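Local coordinates for response regulator CheY-like protein (Mesorhizobium loti, PDB 3SNK), which is a receiver-like domain from a longer pilus assembly protein that as a whole probably binds and hydrolyses ATP, at residues 63-68 and 88-93. Numbering follows the deposited sequence.
Sequences VILDLG and VPLIAV
A chi1 of 168° swings the L90 side chain away from its own backbone N, and with chi2 at 66° its CD1 lies against two residues of the neighbouring strand at once: CD1 is 3.7 Å from V63 CG1 and equally 3.7 Å from L65 CB. V63 has its CG1 anti to N as well (170°), which leaves CG2 to meet V88 CG2. Near the end of the strand, L67 CD1 comes within 4.1 Å of A92 CB. The other face carries I64 and I91, which run alongside each other in the same direction, and then V93, whose CG2 meets I64 CG2 at 4.2 Å; F26 of helix 24-36 packs over I64 and V93, while I91 leans on helix 120-129.

Between the faces runs a regular parallel ladder. V63 N donates to P89 O, I91 N to V63 O at 2.8 Å, L65 N to I91 O, V93 N to L65 O, and L67 N to V93 O at 2.7 Å. Strands 62-68 and 90-94 are the third and fourth across the five-stranded parallel sheet, order 2-1-3-4-5, of a CheY-like receiver fold, linked through helix 78-82 as a beta-alpha-beta unit.

At the C-terminal ends of the strands, D66 OD1 takes a weak bond from G68 N, while OD2 is shared by a salt bridge from K116 and a hydrogen bond with S21. Partners on both oxygens hold the carboxylate in place, consistent with the acidic site of receiver domains.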
ATOM      1  N   VAL A  63      -1.030  -3.790  -3.625  1.00 40.55           N
ATOM      2  CA  VAL A  63      -0.864  -3.503  -2.209  1.00 40.51           C
ATOM      3  C   VAL A  63      -0.812  -1.984  -2.034  1.00 44.21           C
ATOM      4  O   VAL A  63      -0.147  -1.292  -2.807  1.00 42.43           O
ATOM      5  CB  VAL A  63       0.387  -4.194  -1.612  1.00 43.84           C
ATOM      6  CG1 VAL A  63       0.687  -3.704  -0.200  1.00 43.79           C
ATOM      7  CG2 VAL A  63       0.200  -5.696  -1.601  1.00 44.32           C
ATOM      8  N   ILE A  64      -1.508  -1.466  -1.028  1.00 41.42           N
ATOM      9  CA  ILE A  64      -1.452  -0.047  -0.678  1.00 42.00           C
ATOM     10  C   ILE A  64      -0.906   0.010   0.720  1.00 47.00           C
ATOM     11  O   ILE A  64      -1.495  -0.550   1.662  1.00 47.28           O
ATOM     12  CB  ILE A  64      -2.760   0.737  -0.856  1.00 46.16           C
ATOM     13  CG1 ILE A  64      -3.220   0.671  -2.327  1.00 47.05           C
ATOM     14  CG2 ILE A  64      -2.575   2.205  -0.403  1.00 47.86           C
ATOM     15  CD1 ILE A  64      -4.624   1.120  -2.581  1.00 55.36           C
ATOM     16  N   LEU A  65       0.258   0.617   0.850  1.00 42.40           N
ATOM     17  CA  LEU A  65       0.907   0.634   2.144  1.00 43.94           C
ATOM     18  C   LEU A  65       1.007   2.070   2.660  1.00 49.90           C
ATOM     19  O   LEU A  65       1.662   2.918   2.061  1.00 46.62           O
ATOM     20  CB  LEU A  65       2.280  -0.066   2.069  1.00 42.73           C
ATOM     21  CG  LEU A  65       3.133  -0.109   3.342  1.00 48.34           C
ATOM     22  CD1 LEU A  65       2.464  -0.944   4.451  1.00 48.47           C
ATOM     23  CD2 LEU A  65       4.513  -0.642   3.030  1.00 50.04           C
ATOM     24  N   ASP A  66       0.282   2.335   3.749  1.00 49.74           N
ATOM     25  CA  ASP A  66       0.325   3.634   4.414  1.00 52.64           C
ATOM     26  C   ASP A  66       1.442   3.596   5.442  1.00 58.04           C
ATOM     27  O   ASP A  66       1.287   2.989   6.499  1.00 57.84           O
ATOM     28  CB  ASP A  66      -1.022   3.973   5.080  1.00 55.94           C
ATOM     29  CG  ASP A  66      -1.061   5.283   5.859  1.00 61.25           C
ATOM     30  OD1 ASP A  66      -0.152   6.131   5.652  1.00 61.45           O
ATOM     31  OD2 ASP A  66      -2.046   5.494   6.627  1.00 60.87           O
ATOM     32  N   LEU A  67       2.565   4.233   5.114  1.00 55.64           N
ATOM     33  CA  LEU A  67       3.755   4.302   5.956  1.00 56.70           C
ATOM     34  C   LEU A  67       3.649   5.389   7.031  1.00 63.33           C
ATOM     35  O   LEU A  67       4.351   5.312   8.040  1.00 65.20           O
ATOM     36  CB  LEU A  67       4.985   4.550   5.075  1.00 55.43           C
ATOM     37  CG  LEU A  67       5.341   3.401   4.140  1.00 55.48           C
ATOM     38  CD1 LEU A  67       6.167   3.881   3.004  1.00 53.94           C
ATOM     39  CD2 LEU A  67       6.058   2.291   4.910  1.00 61.13           C
ATOM     40  N   GLY A  68       2.788   6.384   6.806  1.00 60.46           N
ATOM     41  CA  GLY A  68       2.595   7.516   7.720  1.00 62.17           C
ATOM     42  C   GLY A  68       3.885   8.293   7.872  1.00 66.02           C
ATOM     43  O   GLY A  68       4.506   8.664   6.866  1.00 64.27           O
ATOM     44  N   VAL A  88       3.823  -7.937  -6.955  1.00 38.79           N
ATOM     45  CA  VAL A  88       2.568  -7.203  -7.069  1.00 39.76           C
ATOM     46  C   VAL A  88       2.912  -5.685  -6.963  1.00 42.65           C
ATOM     47  O   VAL A  88       3.825  -5.332  -6.199  1.00 42.38           O
ATOM     48  CB  VAL A  88       1.470  -7.629  -6.042  1.00 44.36           C
ATOM     49  CG1 VAL A  88       1.242  -9.132  -6.041  1.00 45.33           C
ATOM     50  CG2 VAL A  88       1.784  -7.136  -4.647  1.00 43.75           C
ATOM     51  N   PRO A  89       2.240  -4.808  -7.729  1.00 39.49           N
ATOM     52  CA  PRO A  89       2.469  -3.364  -7.559  1.00 39.54           C
ATOM     53  C   PRO A  89       2.213  -2.923  -6.125  1.00 43.51           C
ATOM     54  O   PRO A  89       1.281  -3.400  -5.447  1.00 43.77           O
ATOM     55  CB  PRO A  89       1.448  -2.713  -8.509  1.00 42.37           C
ATOM     56  CG  PRO A  89       1.075  -3.794  -9.474  1.00 48.07           C
ATOM     57  CD  PRO A  89       1.175  -5.074  -8.720  1.00 42.05           C
ATOM     58  N   LEU A  90       3.060  -2.006  -5.660  1.00 38.56           N
ATOM     59  CA  LEU A  90       2.980  -1.469  -4.328  1.00 36.90           C
ATOM     60  C   LEU A  90       2.806   0.030  -4.418  1.00 39.60           C
ATOM     61  O   LEU A  90       3.574   0.717  -5.103  1.00 38.17           O
ATOM     62  CB  LEU A  90       4.255  -1.857  -3.533  1.00 36.54           C
ATOM     63  CG  LEU A  90       4.506  -1.138  -2.178  1.00 42.63           C
ATOM     64  CD1 LEU A  90       3.451  -1.494  -1.176  1.00 42.78           C
ATOM     65  CD2 LEU A  90       5.880  -1.551  -1.585  1.00 45.10           C
ATOM     66  N   ILE A  91       1.754   0.532  -3.791  1.00 37.48           N
ATOM     67  CA  ILE A  91       1.508   1.979  -3.782  1.00 39.33           C
ATOM     68  C   ILE A  91       1.860   2.434  -2.396  1.00 44.91           C
ATOM     69  O   ILE A  91       1.279   1.934  -1.427  1.00 44.26           O
ATOM     70  CB  ILE A  91       0.087   2.385  -4.246  1.00 42.19           C
ATOM     71  CG1 ILE A  91      -0.105   2.010  -5.726  1.00 43.28           C
ATOM     72  CG2 ILE A  91      -0.143   3.900  -4.038  1.00 45.11           C
ATOM     73  CD1 ILE A  91      -1.578   1.910  -6.180  1.00 54.40           C
ATOM     74  N   ALA A  92       2.858   3.321  -2.292  1.00 41.90           N
ATOM     75  CA  ALA A  92       3.274   3.807  -0.978  1.00 41.71           C
ATOM     76  C   ALA A  92       2.673   5.170  -0.710  1.00 47.28           C
ATOM     77  O   ALA A  92       2.682   6.045  -1.573  1.00 46.86           O
ATOM     78  CB  ALA A  92       4.787   3.867  -0.883  1.00 42.25           C
ATOM     79  N   VAL A  93       2.109   5.325   0.495  1.00 45.18           N
ATOM     80  CA  VAL A  93       1.537   6.573   0.969  1.00 46.93           C
ATOM     81  C   VAL A  93       2.303   6.924   2.229  1.00 53.53           C
ATOM     82  O   VAL A  93       2.435   6.102   3.147  1.00 51.82           O
ATOM     83  CB  VAL A  93      -0.006   6.532   1.195  1.00 50.39           C
ATOM     84  CG1 VAL A  93      -0.553   7.926   1.514  1.00 52.16           C
ATOM     85  CG2 VAL A  93      -0.725   5.936  -0.010  1.00 48.95           C
TER